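Local coordinates for putative PadR-family transcriptional regulatory protein (Bacteroides fragilis, PDB 5H20) that probably regulates transcription as a dimeric, PadR-like DNA-binding protein, its winged helix-turn-helix domain here carrying a bound glucose, at residues Ala28-Ile33 with Pro51-Leu56; Met20-Lys25 with Gln35-Ala40; Glu65-Thr70 with Arg75-Leu80. All blocks are in the same frame, centred on the assembly; numbering follows the deposited sequence. Where two conformers were deposited one is given.

Contact 1 of 3, residues Ala28-Ile33 with Pro51-Leu56; sequences AYASDI and PLLTRL. With GLC (alpha-D-glucopyranose), chain E.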
loop_
_atom_site.group_PDB
_atom_site.type_symbol
_atom_site.label_atom_id
_atom_site.label_comp_id
_atom_site.label_asym_id
_atom_site.label_seq_id
_atom_site.Cartn_x
_atom_site.Cartn_y
_atom_site.Cartn_z
ATOM N N ALA A 28 5.378 -14.467 -16.021
ATOM C CA ALA A 28 6.325 -15.251 -15.221
ATOM C C ALA A 28 5.675 -16.347 -14.386
ATOM O O ALA A 28 4.514 -16.231 -13.988
ATOM C CB ALA A 28 7.143 -14.329 -14.320
ATOM N N TYR A 29 6.442 -17.414 -14.155
ATOM C CA TYR A 29 6.135 -18.416 -13.143
ATOM C C TYR A 29 6.413 -17.789 -11.779
ATOM O O TYR A 29 7.251 -16.875 -11.658
ATOM C CB TYR A 29 7.007 -19.675 -13.322
ATOM C CG TYR A 29 6.899 -20.400 -14.668
ATOM C CD1 TYR A 29 5.765 -21.161 -14.998
ATOM C CD2 TYR A 29 7.945 -20.350 -15.592
ATOM C CE1 TYR A 29 5.677 -21.830 -16.217
ATOM C CE2 TYR A 29 7.863 -21.013 -16.814
ATOM C CZ TYR A 29 6.731 -21.755 -17.114
ATOM O OH TYR A 29 6.644 -22.404 -18.320
ATOM N N ALA A 30 5.710 -18.265 -10.753
ATOM C CA ALA A 30 5.985 -17.883 -9.368
ATOM C C ALA A 30 7.482 -17.942 -8.997
ATOM O O ALA A 30 7.994 -17.032 -8.345
ATOM C CB ALA A 30 5.150 -18.722 -8.409
ATOM N N SER A 31 8.157 -19.008 -9.430
ATOM C CA SER A 31 9.613 -19.176 -9.318
ATOM C C SER A 31 10.441 -18.078 -9.994
ATOM O O SER A 31 11.552 -17.800 -9.549
ATOM C CB SER A 31 10.043 -20.542 -9.862
ATOM O OG SER A 31 9.561 -20.724 -11.196
ATOM N N ASP A 32 9.924 -17.476 -11.070
ATOM C CA ASP A 32 10.614 -16.338 -11.696
ATOM C C ASP A 32 10.471 -15.101 -10.822
ATOM O O ASP A 32 11.408 -14.318 -10.707
ATOM C CB ASP A 32 10.092 -16.032 -13.110
ATOM C CG ASP A 32 10.194 -17.218 -14.049
ATOM O OD1 ASP A 32 11.238 -17.906 -14.017
ATOM O OD2 ASP A 32 9.237 -17.450 -14.837
ATOM N N ILE A 33 9.284 -14.933 -10.239
ATOM C CA ILE A 33 8.984 -13.827 -9.334
ATOM C C ILE A 33 9.887 -13.910 -8.103
ATOM O O ILE A 33 10.547 -12.924 -7.767
ATOM C CB ILE A 33 7.484 -13.753 -8.939
ATOM C CG1 ILE A 33 6.636 -13.388 -10.161
ATOM C CG2 ILE A 33 7.259 -12.725 -7.820
ATOM C CD1 ILE A 33 5.154 -13.669 -10.005
ATOM N N PRO A 51 -0.491 -17.279 -1.717
ATOM C CA PRO A 51 -1.828 -16.734 -1.433
ATOM C C PRO A 51 -2.110 -15.356 -2.032
ATOM O O PRO A 51 -3.271 -15.032 -2.280
ATOM C CB PRO A 51 -1.875 -16.657 0.103
ATOM C CG PRO A 51 -0.839 -17.623 0.571
ATOM C CD PRO A 51 0.250 -17.526 -0.458
ATOM N N LEU A 52 -1.070 -14.556 -2.259
ATOM C CA LEU A 52 -1.239 -13.224 -2.858
ATOM C C LEU A 52 -1.501 -13.310 -4.364
ATOM O O LEU A 52 -2.374 -12.593 -4.899
ATOM C CB LEU A 52 -0.028 -12.347 -2.552
ATOM C CG LEU A 52 0.044 -11.481 -1.281
ATOM C CD1 LEU A 52 -0.795 -11.922 -0.082
ATOM C CD2 LEU A 52 1.493 -11.281 -0.901
ATOM N N LEU A 53 -0.767 -14.201 -5.035
ATOM C CA LEU A 53 -1.013 -14.521 -6.431
ATOM C C LEU A 53 -2.467 -14.959 -6.632
ATOM O O LEU A 53 -3.154 -14.446 -7.526
ATOM C CB LEU A 53 -0.056 -15.620 -6.913
ATOM C CG LEU A 53 1.447 -15.361 -6.871
ATOM C CD1 LEU A 53 2.167 -16.641 -7.277
ATOM C CD2 LEU A 53 1.823 -14.191 -7.772
ATOM N N THR A 54 -2.913 -15.883 -5.774
ATOM C CA THR A 54 -4.284 -16.387 -5.756
ATOM C C THR A 54 -5.291 -15.244 -5.522
ATOM O O THR A 54 -6.290 -15.161 -6.249
ATOM C CB THR A 54 -4.442 -17.567 -4.750
ATOM O OG1 THR A 54 -3.629 -18.667 -5.184
ATOM C CG2 THR A 54 -5.892 -18.061 -4.652
ATOM N N ARG A 55 -4.991 -14.357 -4.563
ATOM C CA ARG A 55 -5.840 -13.203 -4.243
ATOM C C ARG A 55 -5.962 -12.225 -5.421
ATOM O O ARG A 55 -7.051 -11.743 -5.724
ATOM C CB ARG A 55 -5.314 -12.483 -2.996
ATOM C CG ARG A 55 -6.382 -11.778 -2.183
ATOM C CD ARG A 55 -5.816 -11.257 -0.873
ATOM N NE ARG A 55 -5.108 -12.297 -0.128
ATOM C CZ ARG A 55 -4.950 -12.288 1.189
ATOM N NH1 ARG A 55 -5.463 -11.298 1.905
ATOM N NH2 ARG A 55 -4.293 -13.270 1.792
ATOM N N LEU A 56 -4.831 -11.948 -6.075
ATOM C CA LEU A 56 -4.778 -11.063 -7.250
ATOM C C LEU A 56 -5.474 -11.677 -8.477
ATOM O O LEU A 56 -6.160 -10.954 -9.217
ATOM C CB LEU A 56 -3.335 -10.648 -7.584
ATOM C CG LEU A 56 -2.532 -9.736 -6.628
ATOM C CD1 LEU A 56 -1.039 -10.000 -6.751
ATOM C CD2 LEU A 56 -2.823 -8.253 -6.835
HETATM C C1 GLC E . 6.064 -23.590 -10.378
HETATM C C2 GLC E . 5.788 -22.148 -10.805
HETATM C C3 GLC E . 4.464 -21.572 -10.282
HETATM C C4 GLC E . 3.354 -22.591 -10.003
HETATM C C5 GLC E . 3.839 -23.851 -9.267
HETATM C C6 GLC E . 3.142 -25.102 -9.810
HETATM O O1 GLC E . 7.458 -23.706 -10.077
HETATM O O2 GLC E . 6.853 -21.311 -10.341
HETATM O O3 GLC E . 3.978 -20.589 -11.205
HETATM O O4 GLC E . 2.346 -21.963 -9.198
HETATM O O5 GLC E . 5.284 -23.999 -9.234
HETATM O O6 GLC E . 1.789 -25.140 -9.332
#
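The helix-turn-helix of the PadR-like domain brings helix 30-39 against helix 46-58 here, with Ala30 and Ile33 meeting Leu53 beside the glucose pocket. Leu53 divides its branches between the two: its CD1 meets Ala30 CB at 3.8 Å, while its CD2 touches Ile33 CD1 at 4.0 Å. Leu53 CG lies anti to its carbonyl carbon (chi1 -61°), and the fork beyond it reaches both partners, one turn of helix apart. A methyl is all that Ala30 offers, and this small side chain suits its place, since its CB also rests 3.5 Å from glucose C3. In winged helix-turn-helix proteins these two helices form the motif itself, the second usually being the recognition helix; Ile19 of helix 5-23 closes on Leu53 as well. The sugar uses the start of helix 30-39, where amide hydrogens have no preceding turn to bond. Ala30 N donates to glucose O3 at 2.9 Å. The next amide, Ser31 N, donates to glucose O2 at 2.8 Å, with 167° at the hydrogen. Ser31 OG, turned between its backbone N and carbonyl carbon (chi1 54°), grips the same O2 at 2.9 Å. Behind them, Tyr29 is the N-cap, and Asp32 OD2 accepts from Tyr29 N on the anti side, well out of the carboxylate plane, 2.9 Å away.

Contact 2 of 3, residues Met20-Lys25 with Gln35-Ala40; sequences MLLLHK and QKLKEA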
loop_
_atom_site.group_PDB
_atom_site.type_symbol
_atom_site.label_atom_id
_atom_site.label_comp_id
_atom_site.label_asym_id
_atom_site.label_seq_id
_atom_site.Cartn_x
_atom_site.Cartn_y
_atom_site.Cartn_z
ATOM N N MET A 20 2.615 -7.101 -9.075
ATOM C CA MET A 20 2.046 -6.438 -10.258
ATOM C C MET A 20 3.115 -5.659 -11.016
ATOM O O MET A 20 3.148 -5.700 -12.257
ATOM C CB MET A 20 0.879 -5.532 -9.882
ATOM C CG MET A 20 -0.355 -6.288 -9.436
ATOM S SD MET A 20 -1.774 -5.201 -9.237
ATOM C CE MET A 20 -1.488 -4.573 -7.581
ATOM N N LEU A 21 3.988 -4.978 -10.266
ATOM C CA LEU A 21 5.178 -4.325 -10.828
ATOM C C LEU A 21 6.065 -5.283 -11.621
ATOM O O LEU A 21 6.375 -5.010 -12.780
ATOM C CB LEU A 21 6.017 -3.625 -9.746
ATOM C CG LEU A 21 6.156 -2.104 -9.778
ATOM C CD1 LEU A 21 7.220 -1.689 -8.776
ATOM C CD2 LEU A 21 6.530 -1.575 -11.159
ATOM N N LEU A 22 6.451 -6.401 -10.999
ATOM C CA LEU A 22 7.314 -7.412 -11.634
ATOM C C LEU A 22 6.674 -8.098 -12.845
ATOM O O LEU A 22 7.374 -8.463 -13.785
ATOM C CB LEU A 22 7.832 -8.439 -10.611
ATOM C CG LEU A 22 8.828 -7.969 -9.524
ATOM C CD1 LEU A 22 8.850 -8.928 -8.341
ATOM C CD2 LEU A 22 10.241 -7.766 -10.057
ATOM N N LEU A 23 5.348 -8.227 -12.838
ATOM C CA LEU A 23 4.623 -8.877 -13.939
ATOM C C LEU A 23 4.253 -7.964 -15.115
ATOM O O LEU A 23 3.860 -8.452 -16.177
ATOM C CB LEU A 23 3.390 -9.624 -13.408
ATOM C CG LEU A 23 3.678 -10.953 -12.703
ATOM C CD1 LEU A 23 2.443 -11.414 -11.963
ATOM C CD2 LEU A 23 4.152 -12.063 -13.645
ATOM N N HIS A 24 4.405 -6.649 -14.924
ATOM C CA HIS A 24 3.914 -5.656 -15.886
ATOM C C HIS A 24 4.611 -5.702 -17.244
ATOM O O HIS A 24 3.967 -5.456 -18.264
ATOM C CB HIS A 24 3.890 -4.243 -15.275
ATOM C CG HIS A 24 4.909 -3.295 -15.833
ATOM N ND1 HIS A 24 4.662 -2.498 -16.933
ATOM C CD2 HIS A 24 6.167 -3.001 -15.430
ATOM C CE1 HIS A 24 5.730 -1.764 -17.191
ATOM N NE2 HIS A 24 6.658 -2.050 -16.295
ATOM N N LYS A 25 5.905 -6.021 -17.259
ATOM C CA LYS A 25 6.623 -6.144 -18.528
ATOM C C LYS A 25 6.670 -7.586 -19.020
ATOM O O LYS A 25 6.403 -7.848 -20.197
ATOM C CB LYS A 25 8.023 -5.535 -18.445
ATOM C CG LYS A 25 8.463 -4.846 -19.727
ATOM C CD LYS A 25 9.427 -3.713 -19.420
ATOM C CE LYS A 25 9.712 -2.858 -20.641
ATOM N NZ LYS A 25 10.591 -1.708 -20.289
ATOM N N GLN A 35 12.695 -15.438 -7.866
ATOM C CA GLN A 35 14.064 -15.220 -8.336
ATOM C C GLN A 35 14.398 -13.742 -8.567
ATOM O O GLN A 35 15.505 -13.300 -8.248
ATOM C CB GLN A 35 14.321 -16.024 -9.613
ATOM C CG GLN A 35 15.564 -16.895 -9.551
ATOM C CD GLN A 35 16.845 -16.154 -9.890
ATOM O OE1 GLN A 35 17.656 -15.869 -9.009
ATOM N NE2 GLN A 35 17.039 -15.852 -11.178
ATOM N N LYS A 36 13.444 -12.991 -9.124
ATOM C CA LYS A 36 13.626 -11.552 -9.387
ATOM C C LYS A 36 13.648 -10.743 -8.098
ATOM O O LYS A 36 14.338 -9.719 -8.005
ATOM C CB LYS A 36 12.554 -11.028 -10.342
ATOM C CG LYS A 36 12.806 -11.410 -11.794
ATOM C CD LYS A 36 11.641 -11.020 -12.676
ATOM C CE LYS A 36 11.896 -11.413 -14.122
ATOM N NZ LYS A 36 10.899 -10.762 -15.007
ATOM N N LEU A 37 12.885 -11.223 -7.116
ATOM C CA LEU A 37 12.929 -10.729 -5.760
ATOM C C LEU A 37 14.300 -10.988 -5.111
ATOM O O LEU A 37 14.822 -10.113 -4.419
ATOM C CB LEU A 37 11.781 -11.333 -4.931
ATOM C CG LEU A 37 10.352 -10.822 -5.204
ATOM C CD1 LEU A 37 9.314 -11.819 -4.728
ATOM C CD2 LEU A 37 10.083 -9.461 -4.580
ATOM N N LYS A 38 14.873 -12.176 -5.349
ATOM C CA LYS A 38 16.198 -12.559 -4.831
ATOM C C LYS A 38 17.297 -11.607 -5.311
ATOM O O LYS A 38 18.153 -11.185 -4.517
ATOM C CB LYS A 38 16.525 -14.019 -5.197
ATOM C CG LYS A 38 17.845 -14.568 -4.659
ATOM C CD LYS A 38 17.710 -15.083 -3.237
ATOM C CE LYS A 38 19.011 -15.701 -2.747
ATOM N NZ LYS A 38 18.931 -16.011 -1.294
ATOM N N GLU A 39 17.246 -11.273 -6.601
ATOM C CA GLU A 39 18.111 -10.278 -7.238
ATOM C C GLU A 39 17.947 -8.878 -6.647
ATOM O O GLU A 39 18.887 -8.087 -6.672
ATOM C CB GLU A 39 17.832 -10.227 -8.746
ATOM C CG GLU A 39 18.518 -11.318 -9.554
ATOM C CD GLU A 39 17.896 -11.524 -10.927
ATOM O OE1 GLU A 39 17.677 -10.533 -11.668
ATOM O OE2 GLU A 39 17.628 -12.692 -11.274
ATOM N N ALA A 40 16.747 -8.582 -6.139
ATOM C CA ALA A 40 16.445 -7.305 -5.477
ATOM C C ALA A 40 16.788 -7.324 -3.981
ATOM O O ALA A 40 16.422 -6.397 -3.236
ATOM C CB ALA A 40 14.982 -6.929 -5.686
HETATM O O HOH W 1 8.284 -11.124 -14.478
#
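Leu22 and Lys36 mark the nearest approach of two helical backbones, their CA atoms 7.9 Å apart, with no direct hydrogen bond joining segments 20-25 and 35-40. Helix 5-23 and helix 30-39, consecutive in the winged helix-turn-helix fold, meet here through side chains. Leu22 does most of the work. Its CG is anti to the carbonyl carbon (chi1 -68°), and the two methyls part company beyond it: CD2 lies 4.0 Å from Lys36 CB, whereas CD1 is 4.0 Å from both CG and CD2 of Leu37. Leu22 runs past Lys36 in the opposite direction but crosses Leu37 at a slant. A branched leucine suits the place because its two methyls reach two successive residues. Leu37 in turn packs on Leu42 and Val44, and Leu22 also meets Ile33 of its own chain and Thr101 of the second subunit, so the contact sits in an apolar layer close to the dimer interface. Lys36 suits the margin of this layer: its root is apolar, and its chain, extended beyond CG, carries the ammonium clear of the leucines. There Lys36 NZ donates to a water molecule at 2.7 Å, which donates in turn to Leu22 O at 2.9 Å. The same ammonium forms a salt bridge with Glu26. That bridge probably offsets the charge beside the apolar packing, while the carbonyl of Leu22 gains a partner through solvent without any direct bond to the lysine.

Contact 3 of 3, residues Glu65-Thr70 with Arg75-Leu80; sequences EWVEST and RKYYKL. With GLC (alpha-D-glucopyranose), chain E; PO4 (phosphate ion), chain D.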
loop_
_atom_site.group_PDB
_atom_site.type_symbol
_atom_site.label_atom_id
_atom_site.label_comp_id
_atom_site.label_asym_id
_atom_site.label_seq_id
_atom_site.Cartn_x
_atom_site.Cartn_y
_atom_site.Cartn_z
ATOM N N GLU A 65 -2.257 -19.359 -17.256
ATOM C CA GLU A 65 -2.482 -20.549 -18.062
ATOM C C GLU A 65 -1.538 -21.646 -17.567
ATOM O O GLU A 65 -0.440 -21.364 -17.063
ATOM C CB GLU A 65 -2.328 -20.261 -19.561
ATOM C CG GLU A 65 -1.465 -19.056 -19.928
ATOM C CD GLU A 65 -1.798 -18.443 -21.283
ATOM O OE1 GLU A 65 -2.487 -19.078 -22.128
ATOM O OE2 GLU A 65 -1.361 -17.282 -21.501
ATOM N N TRP A 66 -1.999 -22.886 -17.641
ATOM C CA TRP A 66 -1.195 -24.035 -17.235
ATOM C C TRP A 66 -0.194 -24.409 -18.341
ATOM O O TRP A 66 -0.566 -24.525 -19.511
ATOM C CB TRP A 66 -2.091 -25.230 -16.927
ATOM C CG TRP A 66 -2.986 -25.047 -15.747
ATOM C CD1 TRP A 66 -4.301 -24.677 -15.763
ATOM C CD2 TRP A 66 -2.637 -25.242 -14.367
ATOM N NE1 TRP A 66 -4.791 -24.628 -14.482
ATOM C CE2 TRP A 66 -3.794 -24.971 -13.603
ATOM C CE3 TRP A 66 -1.459 -25.625 -13.706
ATOM C CZ2 TRP A 66 -3.811 -25.069 -12.196
ATOM C CZ3 TRP A 66 -1.472 -25.735 -12.304
ATOM C CH2 TRP A 66 -2.645 -25.459 -11.569
ATOM N N VAL A 67 1.070 -24.560 -17.953
ATOM C CA VAL A 67 2.111 -25.069 -18.828
ATOM C C VAL A 67 2.228 -26.557 -18.507
ATOM O O VAL A 67 2.602 -26.945 -17.401
ATOM C CB VAL A 67 3.454 -24.306 -18.651
ATOM C CG1 VAL A 67 4.577 -24.974 -19.439
ATOM C CG2 VAL A 67 3.314 -22.847 -19.075
ATOM N N GLU A 68 1.878 -27.381 -19.491
ATOM C CA GLU A 68 1.763 -28.832 -19.319
ATOM C C GLU A 68 2.945 -29.518 -19.972
ATOM O O GLU A 68 3.306 -29.207 -21.116
ATOM C CB GLU A 68 0.448 -29.339 -19.922
ATOM C CG GLU A 68 -0.819 -28.731 -19.310
ATOM C CD GLU A 68 -1.386 -29.553 -18.162
ATOM O OE1 GLU A 68 -1.381 -30.810 -18.285
ATOM O OE2 GLU A 68 -1.854 -28.948 -17.150
ATOM N N SER A 69 3.545 -30.447 -19.235
ATOM C CA SER A 69 4.761 -31.143 -19.658
ATOM C C SER A 69 4.651 -32.638 -19.363
ATOM O O SER A 69 3.689 -33.090 -18.741
ATOM C CB SER A 69 5.983 -30.512 -18.960
ATOM O OG SER A 69 7.039 -31.438 -18.721
ATOM N N THR A 70 5.631 -33.404 -19.832
ATOM C CA THR A 70 5.748 -34.815 -19.466
ATOM C C THR A 70 6.883 -35.028 -18.454
ATOM O O THR A 70 6.966 -36.079 -17.814
ATOM C CB THR A 70 5.892 -35.734 -20.707
ATOM O OG1 THR A 70 7.093 -35.422 -21.427
ATOM C CG2 THR A 70 4.698 -35.569 -21.632
ATOM N N ARG A 75 2.555 -26.109 -14.419
ATOM C CA ARG A 75 3.026 -24.886 -13.787
ATOM C C ARG A 75 2.131 -23.729 -14.219
ATOM O O ARG A 75 1.719 -23.664 -15.382
ATOM C CB ARG A 75 4.480 -24.614 -14.173
ATOM C CG ARG A 75 5.457 -25.738 -13.841
ATOM C CD ARG A 75 6.851 -25.412 -14.351
ATOM N NE ARG A 75 7.488 -24.409 -13.507
ATOM C CZ ARG A 75 8.457 -23.575 -13.885
ATOM N NH1 ARG A 75 8.947 -23.607 -15.120
ATOM N NH2 ARG A 75 8.941 -22.698 -13.011
ATOM N N LYS A 76 1.805 -22.851 -13.275
ATOM C CA LYS A 76 0.970 -21.686 -13.532
ATOM C C LYS A 76 1.837 -20.583 -14.134
ATOM O O LYS A 76 2.894 -20.233 -13.609
ATOM C CB LYS A 76 0.277 -21.200 -12.255
ATOM C CG LYS A 76 -0.887 -22.061 -11.757
ATOM C CD LYS A 76 -1.310 -21.586 -10.377
ATOM C CE LYS A 76 -2.368 -22.480 -9.740
ATOM N NZ LYS A 76 -3.669 -21.795 -9.493
ATOM N N TYR A 77 1.413 -20.070 -15.280
ATOM C CA TYR A 77 2.184 -19.032 -15.947
ATOM C C TYR A 77 1.352 -17.765 -15.941
ATOM O O TYR A 77 0.309 -17.676 -16.589
ATOM C CB TYR A 77 2.635 -19.500 -17.329
ATOM C CG TYR A 77 3.661 -18.634 -18.031
ATOM C CD1 TYR A 77 4.988 -18.564 -17.584
ATOM C CD2 TYR A 77 3.313 -17.919 -19.192
ATOM C CE1 TYR A 77 5.927 -17.785 -18.255
ATOM C CE2 TYR A 77 4.244 -17.137 -19.862
ATOM C CZ TYR A 77 5.546 -17.073 -19.389
ATOM O OH TYR A 77 6.473 -16.301 -20.041
ATOM N N TYR A 78 1.816 -16.808 -15.153
ATOM C CA TYR A 78 1.022 -15.662 -14.751
ATOM C C TYR A 78 1.347 -14.461 -15.605
ATOM O O TYR A 78 2.501 -14.239 -15.968
ATOM C CB TYR A 78 1.329 -15.300 -13.290
ATOM C CG TYR A 78 0.795 -16.213 -12.208
ATOM C CD1 TYR A 78 -0.481 -16.011 -11.662
ATOM C CD2 TYR A 78 1.600 -17.228 -11.659
ATOM C CE1 TYR A 78 -0.967 -16.818 -10.643
ATOM C CE2 TYR A 78 1.129 -18.035 -10.625
ATOM C CZ TYR A 78 -0.153 -17.827 -10.120
ATOM O OH TYR A 78 -0.632 -18.607 -9.085
ATOM N N LYS A 79 0.317 -13.680 -15.897
ATOM C CA LYS A 79 0.473 -12.373 -16.521
ATOM C C LYS A 79 -0.422 -11.358 -15.819
ATOM O O LYS A 79 -1.397 -11.724 -15.156
ATOM C CB LYS A 79 0.181 -12.438 -18.022
ATOM C CG LYS A 79 -1.278 -12.726 -18.357
ATOM C CD LYS A 79 -1.570 -12.613 -19.841
ATOM C CE LYS A 79 -3.042 -12.298 -20.045
ATOM N NZ LYS A 79 -3.373 -12.038 -21.485
ATOM N N LEU A 80 -0.070 -10.085 -15.962
ATOM C CA LEU A 80 -0.875 -8.990 -15.463
ATOM C C LEU A 80 -1.973 -8.720 -16.511
ATOM O O LEU A 80 -1.657 -8.504 -17.688
ATOM C CB LEU A 80 0.023 -7.757 -15.304
ATOM C CG LEU A 80 0.193 -6.901 -14.047
ATOM C CD1 LEU A 80 0.473 -5.480 -14.492
ATOM C CD2 LEU A 80 -0.983 -6.904 -13.085
HETATM C C1 GLC E . 6.064 -23.590 -10.378
HETATM C C2 GLC E . 5.788 -22.148 -10.805
HETATM C C3 GLC E . 4.464 -21.572 -10.282
HETATM C C4 GLC E . 3.354 -22.591 -10.003
HETATM C C5 GLC E . 3.839 -23.851 -9.267
HETATM C C6 GLC E . 3.142 -25.102 -9.810
HETATM O O1 GLC E . 7.458 -23.706 -10.077
HETATM O O2 GLC E . 6.853 -21.311 -10.341
HETATM O O3 GLC E . 3.978 -20.589 -11.205
HETATM O O4 GLC E . 2.346 -21.963 -9.198
HETATM O O5 GLC E . 5.284 -23.999 -9.234
HETATM O O6 GLC E . 1.789 -25.140 -9.332
HETATM P P PO4 D . 11.820 -20.929 -16.038
HETATM O O1 PO4 D . 11.406 -21.960 -17.063
HETATM O O2 PO4 D . 11.015 -21.117 -14.774
HETATM O O3 PO4 D . 11.582 -19.539 -16.584
HETATM O O4 PO4 D . 13.286 -21.096 -15.718
HETATM O O HOH W 2 -0.025 -16.006 -19.031
#
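Val67 and Arg75, with Glu65 and Tyr77, form the hydrogen-bonded pairs of the antiparallel hairpin that is the wing of the winged-helix domain. This ladder is the tight part. Val67 N reaches Arg75 O at 2.8 Å, nearly straight (173°) and in the carbonyl plane, whereas Arg75 N meets Val67 O at 3.1 Å with a tilt out of it. Glu65 and Tyr77 bond both ways too, and Val67 CG2 packs against Tyr77 CB at 3.8 Å. Between them, Trp66 and Lys76 make a non-hydrogen-bonded pair whose side chains lie side by side on the other face. The lysine's long methylene chain suits an indole: Lys76 CG stands over the six-membered ring, 3.9 Å from its centroid, in a CH-pi contact. Away from the ladder the side chains are looser. On the face of Val67 and Tyr77, Glu65 is exposed, and one water bridges its OE2 to Tyr77 O. Arg75, on the same face and bent at chi3 (75°), leads away from Val67, its guanidinium edge offered to a phosphate ion that probably came from the crystallisation medium, and weakly to glucose O1. The sugar is held more firmly by the backbone of this strand: glucose O3 donates to Lys76 O at 2.7 Å.

In the fold
All three contacts belong to one winged-helix domain. Contacts 1 and 2 share helix 30-39, their centres about 10 Å apart, and merge into one apolar interior where Ile33 CD1 meets Leu23 CD1 at 4.0 Å. Contact 3 lies about 11 Å from contact 1, centre to centre, and both hold the glucose. Arg75 also makes a cation-pi contact with Tyr29, and a probable hydrogen bond runs from Ala28 N to Tyr78 O at 2.9 Å. Contact 2, about 17 Å from contact 3 between centres, still touches it where Leu80 packs on Met20 and His24. Contacts 1 and 2 also reach the second subunit.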